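Origin of replication complex subunit 1B (Arabidopsis thaliana, PDB 5HH7) reads the unmodified histone H3 tail through its PHD finger and BAH domain and serves the origin recognition complex in DNA replication and transcription control. Local coordinates at residues Val32-Arg37 / Ala152-Ile157; Arg135-Trp140 / Asn178-Ile183; Cys213-Asp218 / Arg222-Leu227. All coordinates share one frame; numbering follows the deposited sequence.

In the fold
All three contacts reach one mixed, curled beta sheet of the BAH part of this BAH-PHD cassette. Contact 1 and contact 2 lie close together, with centres about 9 Å apart. Strand 148-156, which carries W154, runs between strands 132-142 and 175-184, the two partners of contact 2. Contact 3 is a hairpin farther along the sheet, its centre about 17 Å from the centre of each of the others. R153 of contact 1 reaches it by a salt bridge from NH2 to E216 OE1 (3.0 Å). N178 of contact 2 reaches it through ND2, 2.9 Å from D218 OD2. None of the contacts is at the zinc or histone H3 sites.

Contact 1 of 3, residues Val32-Arg37 / Ala152-Ile157; sequences VYVKRR and ARWYMI
The indole of W154 packs against V34 and R36, and the contact is made by side chains alone. No hydrogen bond crosses between residues 32-37 and 152-157.

The apolar part is V34 against the six-membered ring of W154. V34 CB sits at the ring edge, near its plane, 4.0 Å from W154 CZ3. The two side chains cross at about a right angle. The position of V34 CG1 anti to the backbone N (chi1 179°) carries this methyl to 4.1 Å from W154 CH2, next to where CB touches.

The second part is the aliphatic and charged chain of R36. R36 CD touches W154 CH2 at 3.6 Å. The chain then bends at chi3 (66°), which lays the guanidinium roughly parallel to the indole, close to CZ2. W154 CZ2 lies over one face of that group, offset toward its rim, and is 3.6 Å from R36 NH1. The guanidinium and indole planes are only 20° apart. R36 also makes a cation-pi contact with W132.

These side chains belong to the curled sheet of the BAH domain. Strands 31-34 and 148-156 do not pair with each other here. Both pair with strand 132-142, which lies between them, and the W154 side chain reaches across to V34. A134 of that middle strand touches W154, and W132 meets the indole obliquely.

Within 152-157, A152 CB lies over one face of the W154 ring, 4.1 Å above its plane and offset toward the rim. A181 and I183 of strand 175-184 also pack against the indole. V34 and W154 are buried, while R36 is partly exposed.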
# COMPACT_ATOMS: atom_id res chain seq x y z
N VAL A 32 7.69 3.06 -0.24
CA VAL A 32 7.92 2.36 1.03
C VAL A 32 6.88 2.71 2.09
O VAL A 32 6.32 3.81 2.10
CB VAL A 32 9.32 2.70 1.62
CG1 VAL A 32 10.43 2.02 0.82
CG2 VAL A 32 9.53 4.20 1.67
N TYR A 33 6.62 1.76 2.99
CA TYR A 33 5.88 2.04 4.22
C TYR A 33 6.84 2.71 5.19
O TYR A 33 8.01 2.33 5.28
CB TYR A 33 5.38 0.75 4.87
CG TYR A 33 4.29 -0.01 4.14
CD1 TYR A 33 3.00 0.50 4.05
CD2 TYR A 33 4.54 -1.26 3.59
CE1 TYR A 33 1.99 -0.21 3.41
CE2 TYR A 33 3.55 -1.97 2.94
CZ TYR A 33 2.28 -1.44 2.86
OH TYR A 33 1.29 -2.16 2.22
N VAL A 34 6.33 3.70 5.93
CA VAL A 34 7.16 4.41 6.90
C VAL A 34 6.49 4.52 8.27
O VAL A 34 5.30 4.83 8.38
CB VAL A 34 7.54 5.82 6.41
CG1 VAL A 34 8.39 6.55 7.45
CG2 VAL A 34 8.29 5.74 5.08
N LYS A 35 7.28 4.26 9.31
CA LYS A 35 6.86 4.51 10.68
C LYS A 35 7.70 5.66 11.23
O LYS A 35 8.86 5.47 11.59
CB LYS A 35 7.07 3.26 11.53
CG LYS A 35 6.90 3.46 13.03
CD LYS A 35 5.47 3.75 13.39
CE LYS A 35 5.00 2.94 14.60
NZ LYS A 35 5.57 3.38 15.90
N ARG A 36 7.11 6.85 11.30
CA ARG A 36 7.85 8.03 11.73
C ARG A 36 8.16 8.00 13.23
O ARG A 36 7.44 7.36 14.01
CB ARG A 36 7.08 9.30 11.36
CG ARG A 36 6.83 9.47 9.87
CD ARG A 36 6.23 10.83 9.53
NE ARG A 36 7.15 11.93 9.81
CZ ARG A 36 6.93 13.19 9.46
NH1 ARG A 36 5.82 13.52 8.81
NH2 ARG A 36 7.82 14.13 9.76
N ARG A 37 9.23 8.68 13.62
CA ARG A 37 9.68 8.72 15.01
C ARG A 37 8.58 9.18 15.96
O ARG A 37 8.46 8.69 17.08
CB ARG A 37 10.88 9.65 15.16
CG ARG A 37 12.14 9.17 14.48
CD ARG A 37 12.60 7.84 15.04
NE ARG A 37 14.00 7.58 14.71
CZ ARG A 37 14.59 6.41 14.90
NH1 ARG A 37 13.92 5.38 15.39
NH2 ARG A 37 15.87 6.26 14.57
N ALA A 152 11.48 11.94 1.85
CA ALA A 152 10.24 11.25 1.56
C ALA A 152 9.22 12.19 0.93
O ALA A 152 9.04 13.31 1.39
CB ALA A 152 9.67 10.65 2.84
N ARG A 153 8.56 11.72 -0.13
CA ARG A 153 7.42 12.42 -0.69
C ARG A 153 6.18 11.63 -0.30
O ARG A 153 5.96 10.52 -0.79
CB ARG A 153 7.52 12.54 -2.21
CG ARG A 153 6.43 13.41 -2.83
CD ARG A 153 6.55 13.50 -4.35
NE ARG A 153 5.46 14.30 -4.92
CZ ARG A 153 5.30 14.51 -6.22
NH1 ARG A 153 6.16 14.00 -7.10
NH2 ARG A 153 4.28 15.24 -6.65
N TRP A 154 5.37 12.21 0.58
CA TRP A 154 4.29 11.46 1.23
C TRP A 154 3.12 11.13 0.31
O TRP A 154 2.66 11.97 -0.46
CB TRP A 154 3.75 12.23 2.44
CG TRP A 154 4.77 12.49 3.51
CD1 TRP A 154 5.23 13.70 3.93
CD2 TRP A 154 5.47 11.50 4.29
NE1 TRP A 154 6.16 13.54 4.93
CE2 TRP A 154 6.32 12.20 5.17
CE3 TRP A 154 5.44 10.11 4.33
CZ2 TRP A 154 7.15 11.54 6.08
CZ3 TRP A 154 6.27 9.46 5.23
CH2 TRP A 154 7.11 10.17 6.10
N TYR A 155 2.64 9.90 0.41
CA TYR A 155 1.34 9.55 -0.13
C TYR A 155 0.30 9.95 0.92
O TYR A 155 0.64 10.19 2.09
CB TYR A 155 1.23 8.06 -0.43
CG TYR A 155 1.99 7.61 -1.67
CD1 TYR A 155 1.46 7.79 -2.94
CD2 TYR A 155 3.24 7.00 -1.56
CE1 TYR A 155 2.14 7.39 -4.07
CE2 TYR A 155 3.93 6.59 -2.70
CZ TYR A 155 3.38 6.79 -3.95
OH TYR A 155 4.05 6.39 -5.08
N MET A 156 -0.95 10.02 0.50
CA MET A 156 -2.04 10.32 1.42
C MET A 156 -3.28 9.53 1.02
O MET A 156 -3.62 9.45 -0.16
CB MET A 156 -2.35 11.82 1.42
CG MET A 156 -3.56 12.22 2.26
SD MET A 156 -3.85 14.01 2.28
CE MET A 156 -2.49 14.57 3.30
N ILE A 157 -3.94 8.92 2.00
CA ILE A 157 -5.19 8.21 1.73
C ILE A 157 -6.31 9.22 1.57
O ILE A 157 -6.26 10.31 2.15
CB ILE A 157 -5.52 7.19 2.84
CG1 ILE A 157 -5.74 7.89 4.18
CG2 ILE A 157 -4.40 6.15 2.96
CD1 ILE A 157 -6.15 6.95 5.30

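Contact 2 of 3, residues Arg135-Trp140 / Asn178-Ile183; sequences RIDKLW and NDFADI
The W140 ring meets the D182 side chain at its edge: D182 CB lies in the ring plane and D182 OD1 lies near it. W140 CH2 is 3.5 Å from D182 OD1. The ring and carboxylate planes are 75° apart. W140 CG stands between its backbone N and carbonyl carbon (chi1 77°), and the ring swings over so that its six-membered end reaches D182. W149 meets the W140 ring nearly parallel. The F180 ring is approached obliquely by the D137 carboxylate, with F180 CE2 3.9 Å from D137 OD1.

No hydrogen bond crosses between the segments, and the acids have partners elsewhere. D137 OD2 takes a salt bridge from K138 NZ at 2.8 Å, met from above the carboxylate plane. D182 OD2 is salt-bridged to R13, which also makes a cation-pi contact with W140, and W140 NE1 is hydrogen-bonded to E142.

A classic beta bulge sets D137 and K138 opposite R151, which is also salt-bridged to D137 OD2. Strand 148-156 pairs antiparallel with both 132-142 and 175-184. The contact therefore joins second neighbours in the BAH sheet, which run nearly the same way.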
# COMPACT_ATOMS: atom_id res chain seq x y z
N ARG A 135 7.15 7.97 -1.45
CA ARG A 135 8.05 7.71 -2.55
C ARG A 135 9.41 8.29 -2.20
O ARG A 135 9.51 9.39 -1.65
CB ARG A 135 7.53 8.32 -3.85
CG ARG A 135 8.54 8.33 -4.99
CD ARG A 135 7.84 8.34 -6.33
NE ARG A 135 7.23 7.04 -6.62
CZ ARG A 135 6.36 6.83 -7.60
NH1 ARG A 135 5.98 7.83 -8.39
NH2 ARG A 135 5.86 5.61 -7.78
N ILE A 136 10.47 7.54 -2.48
CA ILE A 136 11.81 8.00 -2.16
C ILE A 136 12.29 9.04 -3.18
O ILE A 136 12.50 8.73 -4.35
CB ILE A 136 12.81 6.84 -2.07
CG1 ILE A 136 12.39 5.87 -0.97
CG2 ILE A 136 14.20 7.38 -1.80
CD1 ILE A 136 13.34 4.71 -0.76
N ASP A 137 12.44 10.27 -2.71
CA ASP A 137 12.85 11.38 -3.56
C ASP A 137 14.37 11.47 -3.62
O ASP A 137 14.95 11.63 -4.70
CB ASP A 137 12.25 12.69 -3.04
CG ASP A 137 12.49 13.86 -3.97
OD1 ASP A 137 11.84 13.91 -5.03
OD2 ASP A 137 13.32 14.73 -3.63
N LYS A 138 15.01 11.38 -2.46
CA LYS A 138 16.46 11.40 -2.37
C LYS A 138 16.93 10.38 -1.34
O LYS A 138 16.15 9.97 -0.48
CB LYS A 138 16.96 12.79 -1.96
CG LYS A 138 16.56 13.93 -2.89
CD LYS A 138 17.30 13.86 -4.21
CE LYS A 138 17.03 15.10 -5.05
NZ LYS A 138 15.57 15.33 -5.21
N LEU A 139 18.19 9.97 -1.44
CA LEU A 139 18.84 9.17 -0.41
C LEU A 139 20.20 9.78 -0.14
O LEU A 139 20.91 10.16 -1.07
CB LEU A 139 19.04 7.72 -0.87
CG LEU A 139 17.81 6.86 -1.19
CD1 LEU A 139 17.80 6.51 -2.66
CD2 LEU A 139 17.81 5.60 -0.33
N TRP A 140 20.58 9.87 1.13
CA TRP A 140 21.91 10.39 1.45
C TRP A 140 22.46 9.89 2.78
O TRP A 140 21.72 9.46 3.67
CB TRP A 140 21.93 11.92 1.42
CG TRP A 140 21.33 12.58 2.62
CD1 TRP A 140 21.97 12.93 3.78
CD2 TRP A 140 19.96 12.99 2.78
NE1 TRP A 140 21.09 13.53 4.64
CE2 TRP A 140 19.85 13.58 4.06
CE3 TRP A 140 18.83 12.91 1.97
CZ2 TRP A 140 18.64 14.08 4.54
CZ3 TRP A 140 17.63 13.42 2.45
CH2 TRP A 140 17.55 14.00 3.72
N ASN A 178 2.42 16.84 -2.46
CA ASN A 178 3.61 17.66 -2.61
C ASN A 178 4.20 18.01 -1.25
O ASN A 178 4.86 19.04 -1.09
CB ASN A 178 3.29 18.92 -3.42
CG ASN A 178 2.87 18.60 -4.84
OD1 ASN A 178 3.40 17.67 -5.46
ND2 ASN A 178 1.91 19.36 -5.36
N ASP A 179 3.93 17.16 -0.27
CA ASP A 179 4.55 17.27 1.05
C ASP A 179 5.81 16.41 1.09
O ASP A 179 5.78 15.24 0.71
CB ASP A 179 3.58 16.78 2.14
CG ASP A 179 2.47 17.78 2.43
OD1 ASP A 179 2.32 18.76 1.67
OD2 ASP A 179 1.75 17.57 3.43
N PHE A 180 6.91 17.00 1.55
CA PHE A 180 8.18 16.29 1.66
C PHE A 180 8.74 16.38 3.07
O PHE A 180 8.47 17.33 3.80
CB PHE A 180 9.22 16.87 0.69
CG PHE A 180 8.86 16.73 -0.76
CD1 PHE A 180 7.97 17.61 -1.36
CD2 PHE A 180 9.45 15.75 -1.54
CE1 PHE A 180 7.66 17.50 -2.70
CE2 PHE A 180 9.14 15.63 -2.88
CZ PHE A 180 8.25 16.51 -3.46
N ALA A 181 9.55 15.40 3.46
CA ALA A 181 10.21 15.42 4.76
C ALA A 181 11.49 14.60 4.77
O ALA A 181 11.62 13.61 4.05
CB ALA A 181 9.26 14.92 5.84
N ASP A 182 12.44 15.03 5.60
CA ASP A 182 13.65 14.26 5.84
C ASP A 182 13.35 13.19 6.88
O ASP A 182 12.90 13.48 7.98
CB ASP A 182 14.79 15.16 6.33
CG ASP A 182 15.22 16.17 5.28
OD1 ASP A 182 14.74 16.09 4.13
OD2 ASP A 182 16.04 17.05 5.61
N ILE A 183 13.62 11.94 6.50
CA ILE A 183 13.29 10.79 7.33
C ILE A 183 14.48 9.84 7.38
O ILE A 183 15.07 9.53 6.35
CB ILE A 183 12.08 10.03 6.75
CG1 ILE A 183 10.82 10.90 6.79
CG2 ILE A 183 11.85 8.72 7.49
CD1 ILE A 183 10.21 11.03 8.17

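Contact 3 of 3, residues Cys213-Asp218 / Arg222-Leu227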
# COMPACT_ATOMS: atom_id res chain seq x y z
N CYS A 213 -2.11 4.66 -7.68
CA CYS A 213 -1.97 6.11 -7.63
C CYS A 213 -2.02 6.71 -9.02
O CYS A 213 -1.16 6.44 -9.86
CB CYS A 213 -0.68 6.54 -6.94
SG CYS A 213 -0.53 8.34 -6.77
N GLU A 214 -3.05 7.51 -9.26
CA GLU A 214 -3.21 8.20 -10.54
C GLU A 214 -2.87 9.68 -10.41
O GLU A 214 -2.39 10.30 -11.36
CB GLU A 214 -4.64 8.03 -11.06
CG GLU A 214 -4.91 8.75 -12.38
CD GLU A 214 -6.17 8.27 -13.06
OE1 GLU A 214 -6.97 7.57 -12.41
OE2 GLU A 214 -6.36 8.57 -14.26
N TYR A 215 -3.13 10.25 -9.24
CA TYR A 215 -3.05 11.70 -9.08
C TYR A 215 -2.03 12.20 -8.08
O TYR A 215 -1.78 11.58 -7.04
CB TYR A 215 -4.41 12.28 -8.67
CG TYR A 215 -5.52 11.98 -9.65
CD1 TYR A 215 -5.70 12.76 -10.78
CD2 TYR A 215 -6.38 10.91 -9.43
CE1 TYR A 215 -6.71 12.48 -11.68
CE2 TYR A 215 -7.39 10.63 -10.32
CZ TYR A 215 -7.55 11.41 -11.44
OH TYR A 215 -8.57 11.12 -12.32
N GLU A 216 -1.45 13.35 -8.41
CA GLU A 216 -0.73 14.17 -7.47
C GLU A 216 -1.75 15.07 -6.79
O GLU A 216 -2.58 15.69 -7.46
CB GLU A 216 0.30 15.01 -8.21
CG GLU A 216 0.95 16.10 -7.38
CD GLU A 216 1.82 17.01 -8.23
OE1 GLU A 216 2.78 16.51 -8.86
OE2 GLU A 216 1.52 18.22 -8.29
N TYR A 217 -1.70 15.14 -5.47
CA TYR A 217 -2.61 15.99 -4.71
C TYR A 217 -1.85 17.11 -4.02
O TYR A 217 -1.03 16.85 -3.15
CB TYR A 217 -3.36 15.16 -3.66
CG TYR A 217 -4.29 15.96 -2.76
CD1 TYR A 217 -5.39 16.62 -3.27
CD2 TYR A 217 -4.06 16.03 -1.39
CE1 TYR A 217 -6.25 17.34 -2.45
CE2 TYR A 217 -4.91 16.75 -0.55
CZ TYR A 217 -6.01 17.40 -1.09
OH TYR A 217 -6.86 18.11 -0.27
N ASP A 218 -2.10 18.35 -4.42
CA ASP A 218 -1.49 19.47 -3.72
C ASP A 218 -2.34 19.81 -2.52
O ASP A 218 -3.47 20.28 -2.66
CB ASP A 218 -1.32 20.69 -4.62
CG ASP A 218 -0.45 21.75 -3.97
OD1 ASP A 218 -0.98 22.58 -3.20
OD2 ASP A 218 0.78 21.74 -4.21
N ARG A 222 -5.52 22.05 -2.57
CA ARG A 222 -6.55 21.02 -2.57
C ARG A 222 -6.97 20.70 -4.00
O ARG A 222 -8.16 20.67 -4.33
CB ARG A 222 -7.74 21.45 -1.71
CG ARG A 222 -7.36 21.55 -0.24
CD ARG A 222 -8.35 22.37 0.57
NE ARG A 222 -7.90 22.51 1.95
CZ ARG A 222 -8.48 23.28 2.86
NH1 ARG A 222 -9.55 23.99 2.53
NH2 ARG A 222 -8.00 23.34 4.10
N SER A 223 -5.97 20.47 -4.84
CA SER A 223 -6.18 20.26 -6.26
C SER A 223 -5.47 19.00 -6.74
O SER A 223 -4.49 18.56 -6.13
CB SER A 223 -5.68 21.48 -7.05
OG SER A 223 -4.30 21.70 -6.81
N PHE A 224 -5.96 18.44 -7.83
CA PHE A 224 -5.40 17.20 -8.37
C PHE A 224 -4.80 17.40 -9.75
O PHE A 224 -5.28 18.21 -10.54
CB PHE A 224 -6.47 16.11 -8.44
CG PHE A 224 -7.01 15.69 -7.11
CD1 PHE A 224 -8.11 16.33 -6.56
CD2 PHE A 224 -6.42 14.66 -6.40
CE1 PHE A 224 -8.61 15.95 -5.32
CE2 PHE A 224 -6.92 14.27 -5.17
CZ PHE A 224 -8.01 14.92 -4.63
N LYS A 225 -3.74 16.65 -10.02
CA LYS A 225 -3.09 16.65 -11.32
C LYS A 225 -2.69 15.21 -11.62
O LYS A 225 -2.30 14.48 -10.71
CB LYS A 225 -1.85 17.54 -11.27
CG LYS A 225 -1.13 17.71 -12.60
CD LYS A 225 0.05 18.66 -12.44
CE LYS A 225 0.81 18.86 -13.75
NZ LYS A 225 1.92 19.85 -13.60
N ARG A 226 -2.81 14.80 -12.87
CA ARG A 226 -2.40 13.46 -13.25
C ARG A 226 -0.89 13.31 -13.13
O ARG A 226 -0.14 14.22 -13.51
CB ARG A 226 -2.83 13.14 -14.68
CG ARG A 226 -4.31 12.81 -14.83
CD ARG A 226 -4.65 12.62 -16.30
NE ARG A 226 -6.01 12.11 -16.49
CZ ARG A 226 -6.55 11.86 -17.68
NH1 ARG A 226 -5.85 12.09 -18.79
NH2 ARG A 226 -7.79 11.39 -17.76
N LEU A 227 -0.44 12.18 -12.60
CA LEU A 227 0.99 11.87 -12.59
C LEU A 227 1.48 11.68 -14.02
O LEU A 227 2.62 12.01 -14.34
CB LEU A 227 1.26 10.61 -11.77
CG LEU A 227 1.18 10.73 -10.25
CD1 LEU A 227 1.54 9.41 -9.60
CD2 LEU A 227 2.10 11.83 -9.75
O HOH W 1 -7.79 10.87 -14.94
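Water 1 is gripped by three side chains. It donates to E214 OE2 (2.8 Å) and accepts from R226 NE (2.7 Å). Y215 OH is hydrogen-bonded to it too, at 2.7 Å. The water lies in the guanidinium plane, at its edge. E214 and R226 run side by side, pointing the same way. Their charged atoms are 4.2 Å apart (E214 OE2 to R226 NE), too far for a salt bridge, and the water bridges them.

The backbones pair in antiparallel fashion. E216 N gives its hydrogen to K225 O at 2.7 Å, and K225 N returns one to E216 O. D218 N is bonded to S223 O. At the other end L227 N points almost straight at E214 O. R222 N and S223 N both turn to D218 O, each in a weak bond.

F224 meets two tyrosines, Y217 at a face and Y215 at an edge. Y217 CD1 lies over one face of its ring, offset toward the rim, 3.4 Å from F224 CE2. The Y217 and F224 planes are tilted by 36°. Y217 CG is anti to the backbone N (chi1 177°), which swings the ring over toward F224. The edge of F224 is turned toward the face of Y215 in an offset edge-to-face pair, planes at 76°. Y175 adds another edge-to-face partner to F224. Beyond F224, the Y217 ring runs alongside R222, with Y217 OH 3.5 Å from R222 CG.

At the open end of the hairpin L227 CD1 lies 3.7 Å from C213 SG. On the face that carries K225 and S223, E216 pairs with R153, and N178 bonds to both E216 and D218.

This is a beta hairpin with a G1 bulge at R222 and S223, opposite D218. Strand 223-226 pairs with strand 210-218 alone in the chain's BAH sheet, and it forms an edge there.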